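Side-chain contacts in putative angiotensinogen (Lampetra fluviatilis, PDB 5INW), which binds heparin, which promotes its inhibition of thrombin through a template mechanism, and belongs to the serpin family: residues Q95-A100 with D104-S109; G118-G123 with T412-M417; S307-V312 with E332-L337. The protein carries 1 engineered substitution. One frame throughout, in Å; residues are numbered along the deposited sequence.

Contact 1 (Q95-A100 with D104-S109); sequences QVLGGA and DNIFFS
Val-96 and Ile-106 meet tip to tip, and hydrocarbon contacts carry most of this junction. Val-96 turns CG1 to the strand, and all three outer carbons of Ile-106 gather round that methyl, with Ile-106 CG1 at 3.8 Å from Val-96 CG1. Since Ile-106 has CG1 beside its backbone N (chi1 -67°), its CD1 runs on past the valine. There it crosses the end of Leu-97 at about a right angle, CD1 to Leu-97 CD2 being 4.0 Å, and passes Ala-100 CB at 4.2 Å. A branched side chain suits this place, meeting three neighbours at once, while the small alanine lets the returning chain come close. Val-96 CG2 lies obliquely to the Phe-108 ring, whose edge receives Ile-106 CG2 in plane.

The polar element adds no bond across the contact: Asp-104 OD2 lies against the backbone of Ala-100, 3.4 Å from its CA, a van der Waals contact at the partly exposed end. Within the turn, Gly-98 N and Gly-99 N bond back to Gln-95 O and Val-96 O.

Strand 106-108 pairs antiparallel with the C-terminal peptide chain, so the end of helix 77-96 and the turn after it pack against sheet B of the serpin fold.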
loop_
_atom_site.group_PDB
_atom_site.type_symbol
_atom_site.label_atom_id
_atom_site.label_comp_id
_atom_site.label_asym_id
_atom_site.label_seq_id
_atom_site.Cartn_x
_atom_site.Cartn_y
_atom_site.Cartn_z
ATOM N N GLN A 95 -11.157 -7.510 4.168
ATOM C CA GLN A 95 -11.476 -8.440 3.092
ATOM C C GLN A 95 -10.339 -9.435 2.801
ATOM O O GLN A 95 -10.595 -10.613 2.632
ATOM C CB GLN A 95 -11.803 -7.688 1.801
ATOM C CG GLN A 95 -12.987 -6.719 1.839
ATOM C CD GLN A 95 -14.297 -7.339 2.291
ATOM O OE1 GLN A 95 -14.940 -6.793 3.182
ATOM N NE2 GLN A 95 -14.672 -8.483 1.726
ATOM N N VAL A 96 -9.081 -8.976 2.760
ATOM C CA VAL A 96 -7.932 -9.893 2.566
ATOM C C VAL A 96 -7.916 -11.071 3.558
ATOM O O VAL A 96 -7.517 -12.164 3.181
ATOM C CB VAL A 96 -6.551 -9.159 2.586
ATOM C CG1 VAL A 96 -5.375 -10.168 2.496
ATOM C CG2 VAL A 96 -6.455 -8.174 1.418
ATOM N N LEU A 97 -8.287 -10.812 4.817
ATOM C CA LEU A 97 -8.389 -11.828 5.909
ATOM C C LEU A 97 -9.328 -12.974 5.613
ATOM O O LEU A 97 -9.130 -14.078 6.127
ATOM C CB LEU A 97 -8.925 -11.199 7.202
ATOM C CG LEU A 97 -8.027 -10.194 7.918
ATOM C CD1 LEU A 97 -8.755 -9.545 9.084
ATOM C CD2 LEU A 97 -6.731 -10.849 8.394
ATOM N N GLY A 98 -10.367 -12.703 4.820
ATOM C CA GLY A 98 -11.284 -13.733 4.360
ATOM C C GLY A 98 -10.644 -14.828 3.515
ATOM O O GLY A 98 -11.205 -15.907 3.381
ATOM N N GLY A 99 -9.463 -14.573 2.969
ATOM C CA GLY A 99 -8.763 -15.541 2.129
ATOM C C GLY A 99 -7.307 -15.748 2.488
ATOM O O GLY A 99 -6.503 -16.041 1.598
ATOM N N ALA A 100 -6.976 -15.607 3.772
ATOM C CA ALA A 100 -5.611 -15.721 4.245
ATOM C C ALA A 100 -5.464 -16.701 5.432
ATOM O O ALA A 100 -5.845 -16.403 6.598
ATOM C CB ALA A 100 -5.065 -14.344 4.604
ATOM N N ASP A 104 0.028 -17.049 6.168
ATOM C CA ASP A 104 0.183 -16.105 5.031
ATOM C C ASP A 104 0.669 -14.708 5.457
ATOM O O ASP A 104 0.264 -14.176 6.496
ATOM C CB ASP A 104 -1.124 -15.937 4.200
ATOM C CG ASP A 104 -1.567 -17.220 3.515
ATOM O OD1 ASP A 104 -0.718 -18.090 3.271
ATOM O OD2 ASP A 104 -2.777 -17.404 3.254
ATOM N N ASN A 105 1.498 -14.112 4.587
ATOM C CA ASN A 105 1.876 -12.676 4.640
ATOM C C ASN A 105 0.865 -11.772 3.895
ATOM O O ASN A 105 0.324 -12.135 2.857
ATOM C CB ASN A 105 3.266 -12.487 4.060
ATOM C CG ASN A 105 4.322 -13.284 4.827
ATOM O OD1 ASN A 105 4.200 -13.441 6.027
ATOM N ND2 ASN A 105 5.352 -13.774 4.142
ATOM N N ILE A 106 0.529 -10.658 4.531
ATOM C CA ILE A 106 -0.364 -9.668 3.994
ATOM C C ILE A 106 0.433 -8.366 3.865
ATOM O O ILE A 106 1.091 -7.918 4.841
ATOM C CB ILE A 106 -1.593 -9.462 4.908
ATOM C CG1 ILE A 106 -2.460 -10.690 4.914
ATOM C CG2 ILE A 106 -2.470 -8.286 4.423
ATOM C CD1 ILE A 106 -3.549 -10.618 5.964
ATOM N N PHE A 107 0.379 -7.750 2.687
ATOM C CA PHE A 107 1.127 -6.507 2.428
ATOM C C PHE A 107 0.638 -5.747 1.215
ATOM O O PHE A 107 0.586 -6.269 0.121
ATOM C CB PHE A 107 2.608 -6.779 2.269
ATOM C CG PHE A 107 3.430 -5.578 2.548
ATOM C CD1 PHE A 107 3.411 -5.005 3.797
ATOM C CD2 PHE A 107 4.225 -4.996 1.560
ATOM C CE1 PHE A 107 4.172 -3.884 4.072
ATOM C CE2 PHE A 107 4.951 -3.853 1.817
ATOM C CZ PHE A 107 4.934 -3.299 3.077
ATOM N N PHE A 108 0.270 -4.505 1.427
ATOM C CA PHE A 108 -0.279 -3.678 0.376
ATOM C C PHE A 108 -0.201 -2.192 0.726
ATOM O O PHE A 108 -0.099 -1.859 1.890
ATOM C CB PHE A 108 -1.718 -4.127 0.049
ATOM C CG PHE A 108 -2.717 -4.002 1.182
ATOM C CD1 PHE A 108 -3.524 -2.836 1.314
ATOM C CD2 PHE A 108 -2.926 -5.040 2.075
ATOM C CE1 PHE A 108 -4.468 -2.705 2.330
ATOM C CE2 PHE A 108 -3.873 -4.911 3.098
ATOM C CZ PHE A 108 -4.654 -3.749 3.208
ATOM N N SER A 109 -0.221 -1.307 -0.267
ATOM C CA SER A 109 -0.244 0.145 -0.045
ATOM C C SER A 109 -1.615 0.736 -0.346
ATOM O O SER A 109 -2.060 0.709 -1.486
ATOM C CB SER A 109 0.771 0.843 -0.957
ATOM O OG SER A 109 0.533 2.261 -0.943
#

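Contact 2 (G118-G123 with T412-M417); sequences GVVTAG and TVVGIM
Val-120, on helix 110-122, touches Val-414 on strand 405-417, the strand that cleavage of a serpin reactive loop adds to sheet A. It lies antiparallel between strands 238-251 and 389-401, the hallmark of the cleaved, loop-inserted serpin, and the helix packs behind it.

The closer part of the contact is a single pair of methyls: Val-120 CG2 lies 4.0 Å from Val-414 CG1, the two side chains crossing obliquely. In Val-414 CG1 stands anti to the backbone N (chi1 -173°), which brings this methyl up to the helix. Two valines are just long enough to bridge the 8.6 Å between Val-120 CA and Val-414 CA, and beta-branched valine is at home in a strand. Around the pair the burial is completed by Ile-242 of the adjoining strand, which meets both valines, and by Leu-379 against Val-120.

The looser part lies farther along the strand. Ile-416 CD1 approaches Val-120 CG2 at 4.5 Å and leans instead on its own neighbour, Val-414 CG1, 4.0 Å away. In the strand's alternation, Val-413 and Met-417 belong to the other, partly exposed face. Thr-412, by contrast, is buried on the helix side of the strand, where its OG1 is hydrogen-bonded both to Ser-112 OG, from the same helix as Val-120, and to His-395 ND1 of strand 389-401.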
loop_
_atom_site.group_PDB
_atom_site.type_symbol
_atom_site.label_atom_id
_atom_site.label_comp_id
_atom_site.label_asym_id
_atom_site.label_seq_id
_atom_site.Cartn_x
_atom_site.Cartn_y
_atom_site.Cartn_z
ATOM N N GLY A 118 -8.597 6.597 -8.062
ATOM C CA GLY A 118 -8.876 8.011 -8.313
ATOM C C GLY A 118 -8.891 8.275 -9.800
ATOM O O GLY A 118 -9.740 8.985 -10.299
ATOM N N VAL A 119 -7.966 7.668 -10.527
ATOM C CA VAL A 119 -7.915 7.861 -11.969
ATOM C C VAL A 119 -9.211 7.298 -12.616
ATOM O O VAL A 119 -9.857 7.929 -13.414
ATOM C CB VAL A 119 -6.661 7.188 -12.587
ATOM C CG1 VAL A 119 -6.705 7.320 -14.101
ATOM C CG2 VAL A 119 -5.362 7.825 -12.062
ATOM N N VAL A 120 -9.599 6.113 -12.204
ATOM C CA VAL A 120 -10.829 5.484 -12.684
ATOM C C VAL A 120 -12.033 6.346 -12.299
ATOM O O VAL A 120 -12.999 6.467 -13.066
ATOM C CB VAL A 120 -10.969 4.001 -12.139
ATOM C CG1 VAL A 120 -12.322 3.370 -12.500
ATOM C CG2 VAL A 120 -9.867 3.107 -12.678
ATOM N N THR A 121 -11.984 6.913 -11.100
ATOM C CA THR A 121 -13.097 7.762 -10.641
ATOM C C THR A 121 -13.281 8.968 -11.548
ATOM O O THR A 121 -14.377 9.312 -11.903
ATOM C CB THR A 121 -12.870 8.208 -9.179
ATOM O OG1 THR A 121 -12.719 7.027 -8.360
ATOM C CG2 THR A 121 -14.009 9.050 -8.697
ATOM N N ALA A 122 -12.163 9.560 -11.939
ATOM C CA ALA A 122 -12.135 10.697 -12.818
ATOM C C ALA A 122 -12.771 10.457 -14.147
ATOM O O ALA A 122 -13.271 11.388 -14.765
ATOM C CB ALA A 122 -10.702 11.144 -13.019
ATOM N N GLY A 123 -12.780 9.221 -14.604
ATOM C CA GLY A 123 -13.526 8.853 -15.808
ATOM C C GLY A 123 -14.895 8.192 -15.600
ATOM O O GLY A 123 -15.530 7.761 -16.570
ATOM N N THR A 412 0.118 -0.844 -8.450
ATOM C CA THR A 412 -1.247 -1.148 -8.796
ATOM C C THR A 412 -1.433 -0.920 -10.284
ATOM O O THR A 412 -1.058 0.115 -10.809
ATOM C CB THR A 412 -2.159 -0.216 -8.070
ATOM O OG1 THR A 412 -1.772 -0.232 -6.691
ATOM C CG2 THR A 412 -3.613 -0.612 -8.250
ATOM N N VAL A 413 -2.036 -1.900 -10.942
ATOM C CA VAL A 413 -2.291 -1.889 -12.358
ATOM C C VAL A 413 -3.795 -2.092 -12.584
ATOM O O VAL A 413 -4.365 -3.025 -12.049
ATOM C CB VAL A 413 -1.473 -2.989 -13.072
ATOM C CG1 VAL A 413 -1.755 -3.003 -14.566
ATOM C CG2 VAL A 413 -0.027 -2.737 -12.876
ATOM N N VAL A 414 -4.394 -1.274 -13.464
ATOM C CA VAL A 414 -5.809 -1.368 -13.820
ATOM C C VAL A 414 -5.905 -1.530 -15.311
ATOM O O VAL A 414 -5.264 -0.803 -16.040
ATOM C CB VAL A 414 -6.562 -0.096 -13.433
ATOM C CG1 VAL A 414 -8.060 -0.278 -13.655
ATOM C CG2 VAL A 414 -6.316 0.252 -11.959
ATOM N N GLY A 415 -6.672 -2.497 -15.786
ATOM C CA GLY A 415 -6.779 -2.707 -17.233
ATOM C C GLY A 415 -8.191 -2.396 -17.603
ATOM O O GLY A 415 -9.111 -2.918 -16.963
ATOM N N ILE A 416 -8.382 -1.574 -18.626
ATOM C CA ILE A 416 -9.692 -1.169 -19.046
ATOM C C ILE A 416 -9.945 -1.707 -20.470
ATOM O O ILE A 416 -9.149 -1.478 -21.341
ATOM C CB ILE A 416 -9.816 0.380 -19.085
ATOM C CG1 ILE A 416 -9.283 1.068 -17.829
ATOM C CG2 ILE A 416 -11.271 0.833 -19.328
ATOM C CD1 ILE A 416 -10.255 1.181 -16.700
ATOM N N MET A 417 -11.078 -2.366 -20.704
ATOM C CA MET A 417 -11.464 -2.945 -22.033
ATOM C C MET A 417 -12.857 -2.486 -22.479
ATOM O O MET A 417 -13.606 -1.872 -21.692
ATOM C CB MET A 417 -11.540 -4.482 -21.926
ATOM C CG MET A 417 -10.239 -5.232 -21.707
ATOM S SD MET A 417 -10.365 -6.929 -22.315
ATOM C CE MET A 417 -12.074 -7.391 -22.014
#

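Contact 3 (S307-V312 with E332-L337); sequences SMLVIV and EEWLSL
Trp-334 reaches from helix 328-337 to strand 306-313 and lays one face of its indole against Ile-311. Its CB, still close to the helix, meets Leu-309 CD1 at 4.3 Å. With CG beside the backbone N (chi1 -78°), the ring system then extends toward the strand. On the pyrrole side NE1 is hydrogen-bonded to Asp-290 OD1, so the one polar atom of this buried side chain has a partner, which, with the isoleucine on the indole face, helps to hold the ring's rotation. The benzene side carries the rest. CE3 lies 4.1 Å from Ile-311 CD1, and the next atom, CZ3, comes to 3.8 Å from the same methyl. At the far rim CH2 faces Ile-311 CG1, and CZ2 receives Ile-311 CG2 at 4.1 Å.

The isoleucine thus spreads over the six-membered ring: its CG1 stands 4.0 Å from the ring centroid and 7° off the normal, a CH-pi contact over the face. A wide, flat residue suits the helix because it spans the gap to the strand, and isoleucine offers three carbons to cover it. With the indole cut back to an alanine's methyl, Ile-311 would probably face a gap and Asp-290 would lose its N-H donor.

Leu-309 and Ile-311 face the helix, while the side chain of the intervening Val-310 packs on Phe-12 of the C-terminal peptide chain. A short helix packed on the face of sheet B, whose strand 306-313 pairs antiparallel with that peptide, is characteristic of the serpin fold.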
loop_
_atom_site.group_PDB
_atom_site.type_symbol
_atom_site.label_atom_id
_atom_site.label_comp_id
_atom_site.label_asym_id
_atom_site.label_seq_id
_atom_site.Cartn_x
_atom_site.Cartn_y
_atom_site.Cartn_z
ATOM N N SER A 307 7.500 6.189 10.573
ATOM C CA SER A 307 7.885 5.077 11.405
ATOM C C SER A 307 7.055 3.842 11.099
ATOM O O SER A 307 6.049 3.932 10.431
ATOM C CB SER A 307 7.893 5.475 12.897
ATOM O OG SER A 307 6.635 5.865 13.320
ATOM N N MET A 308 7.572 2.689 11.530
ATOM C CA MET A 308 6.849 1.450 11.451
ATOM C C MET A 308 6.309 1.129 12.827
ATOM O O MET A 308 7.047 1.066 13.787
ATOM C CB MET A 308 7.737 0.308 10.980
ATOM C CG MET A 308 7.008 -1.029 10.814
ATOM S SD MET A 308 8.139 -2.415 10.461
ATOM C CE MET A 308 8.397 -2.200 8.714
ATOM N N LEU A 309 5.010 0.911 12.882
ATOM C CA LEU A 309 4.342 0.341 14.028
ATOM C C LEU A 309 4.356 -1.143 13.898
ATOM O O LEU A 309 3.914 -1.639 12.844
ATOM C CB LEU A 309 2.860 0.740 14.043
ATOM C CG LEU A 309 2.435 1.881 14.958
ATOM C CD1 LEU A 309 0.976 1.631 15.307
ATOM C CD2 LEU A 309 3.287 2.013 16.229
ATOM N N VAL A 310 4.808 -1.857 14.950
ATOM C CA VAL A 310 4.769 -3.336 14.971
ATOM C C VAL A 310 3.902 -3.823 16.121
ATOM O O VAL A 310 4.159 -3.504 17.266
ATOM C CB VAL A 310 6.166 -3.974 15.019
ATOM C CG1 VAL A 310 6.073 -5.482 15.191
ATOM C CG2 VAL A 310 6.925 -3.659 13.749
ATOM N N ILE A 311 2.877 -4.600 15.782
ATOM C CA ILE A 311 1.934 -5.153 16.762
ATOM C C ILE A 311 2.056 -6.678 16.796
ATOM O O ILE A 311 1.761 -7.337 15.789
ATOM C CB ILE A 311 0.483 -4.740 16.449
ATOM C CG1 ILE A 311 0.360 -3.217 16.315
ATOM C CG2 ILE A 311 -0.465 -5.225 17.521
ATOM C CD1 ILE A 311 0.339 -2.777 14.875
ATOM N N VAL A 312 2.510 -7.206 17.944
ATOM C CA VAL A 312 2.717 -8.656 18.162
ATOM C C VAL A 312 1.680 -9.208 19.143
ATOM O O VAL A 312 1.730 -8.898 20.329
ATOM C CB VAL A 312 4.115 -8.991 18.772
ATOM C CG1 VAL A 312 4.545 -10.410 18.367
ATOM C CG2 VAL A 312 5.162 -7.965 18.373
ATOM N N GLU A 332 -5.374 5.557 15.992
ATOM C CA GLU A 332 -5.209 6.696 16.900
ATOM C C GLU A 332 -5.061 6.241 18.328
ATOM O O GLU A 332 -4.246 6.802 19.050
ATOM C CB GLU A 332 -6.330 7.707 16.730
ATOM C CG GLU A 332 -6.031 8.629 15.556
ATOM C CD GLU A 332 -7.249 9.147 14.836
ATOM O OE1 GLU A 332 -8.316 8.542 14.951
ATOM O OE2 GLU A 332 -7.130 10.157 14.131
ATOM N N GLU A 333 -5.820 5.198 18.682
ATOM C CA GLU A 333 -5.708 4.510 19.975
ATOM C C GLU A 333 -4.275 4.098 20.257
ATOM O O GLU A 333 -3.650 4.627 21.175
ATOM C CB GLU A 333 -6.641 3.277 20.073
ATOM C CG GLU A 333 -7.982 3.514 20.782
ATOM C CD GLU A 333 -7.857 3.655 22.297
ATOM O OE1 GLU A 333 -7.116 2.858 22.944
ATOM O OE2 GLU A 333 -8.503 4.571 22.847
ATOM N N TRP A 334 -3.747 3.193 19.436
ATOM C CA TRP A 334 -2.358 2.714 19.574
ATOM C C TRP A 334 -1.299 3.803 19.657
ATOM O O TRP A 334 -0.307 3.618 20.357
ATOM C CB TRP A 334 -1.987 1.800 18.411
ATOM C CG TRP A 334 -2.534 0.419 18.517
ATOM C CD1 TRP A 334 -2.786 -0.266 19.658
ATOM C CD2 TRP A 334 -2.833 -0.481 17.434
ATOM N NE1 TRP A 334 -3.261 -1.510 19.365
ATOM C CE2 TRP A 334 -3.301 -1.673 18.007
ATOM C CE3 TRP A 334 -2.771 -0.386 16.047
ATOM C CZ2 TRP A 334 -3.703 -2.769 17.241
ATOM C CZ3 TRP A 334 -3.180 -1.489 15.277
ATOM C CH2 TRP A 334 -3.638 -2.655 15.879
ATOM N N LEU A 335 -1.524 4.925 18.957
ATOM C CA LEU A 335 -0.602 6.075 18.965
ATOM C C LEU A 335 -0.690 6.944 20.218
ATOM O O LEU A 335 0.301 7.526 20.638
ATOM C CB LEU A 335 -0.850 6.962 17.762
ATOM C CG LEU A 335 -0.445 6.345 16.445
ATOM C CD1 LEU A 335 -1.162 7.055 15.309
ATOM C CD2 LEU A 335 1.070 6.405 16.274
ATOM N N SER A 336 -1.891 7.075 20.760
ATOM C CA SER A 336 -2.092 7.681 22.062
ATOM C C SER A 336 -1.520 6.817 23.196
ATOM O O SER A 336 -0.926 7.376 24.123
ATOM C CB SER A 336 -3.577 7.966 22.313
ATOM O OG SER A 336 -3.867 7.955 23.696
ATOM N N LEU A 337 -1.704 5.489 23.151
ATOM C CA LEU A 337 -1.177 4.583 24.219
ATOM C C LEU A 337 0.337 4.568 24.256
ATOM O O LEU A 337 0.918 4.330 25.315
ATOM C CB LEU A 337 -1.687 3.138 24.091
ATOM C CG LEU A 337 -3.186 2.800 24.288
ATOM C CD1 LEU A 337 -3.457 1.345 23.942
ATOM C CD2 LEU A 337 -3.696 3.109 25.692
#

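All three contacts join a helix to a strand within one serpin domain. Contacts 1 and 2 follow in series, strand 106-108 leading straight into helix 110-122, but contact 2 closes with a strand near the end of the chain, so contact 3 falls within the interval it spans. Contacts 1 and 3 have centres about 19 Å apart and share the C-terminal peptide chain, whose strands pair with both 106-108 and 306-313, tying them into sheet B. Contact 2 belongs to sheet A, its centre about 33 Å from that of contact 3 and across the chain's centre. Thus the cleaved serpin is held at two sheets, A with its inserted loop and B completed by the peptide.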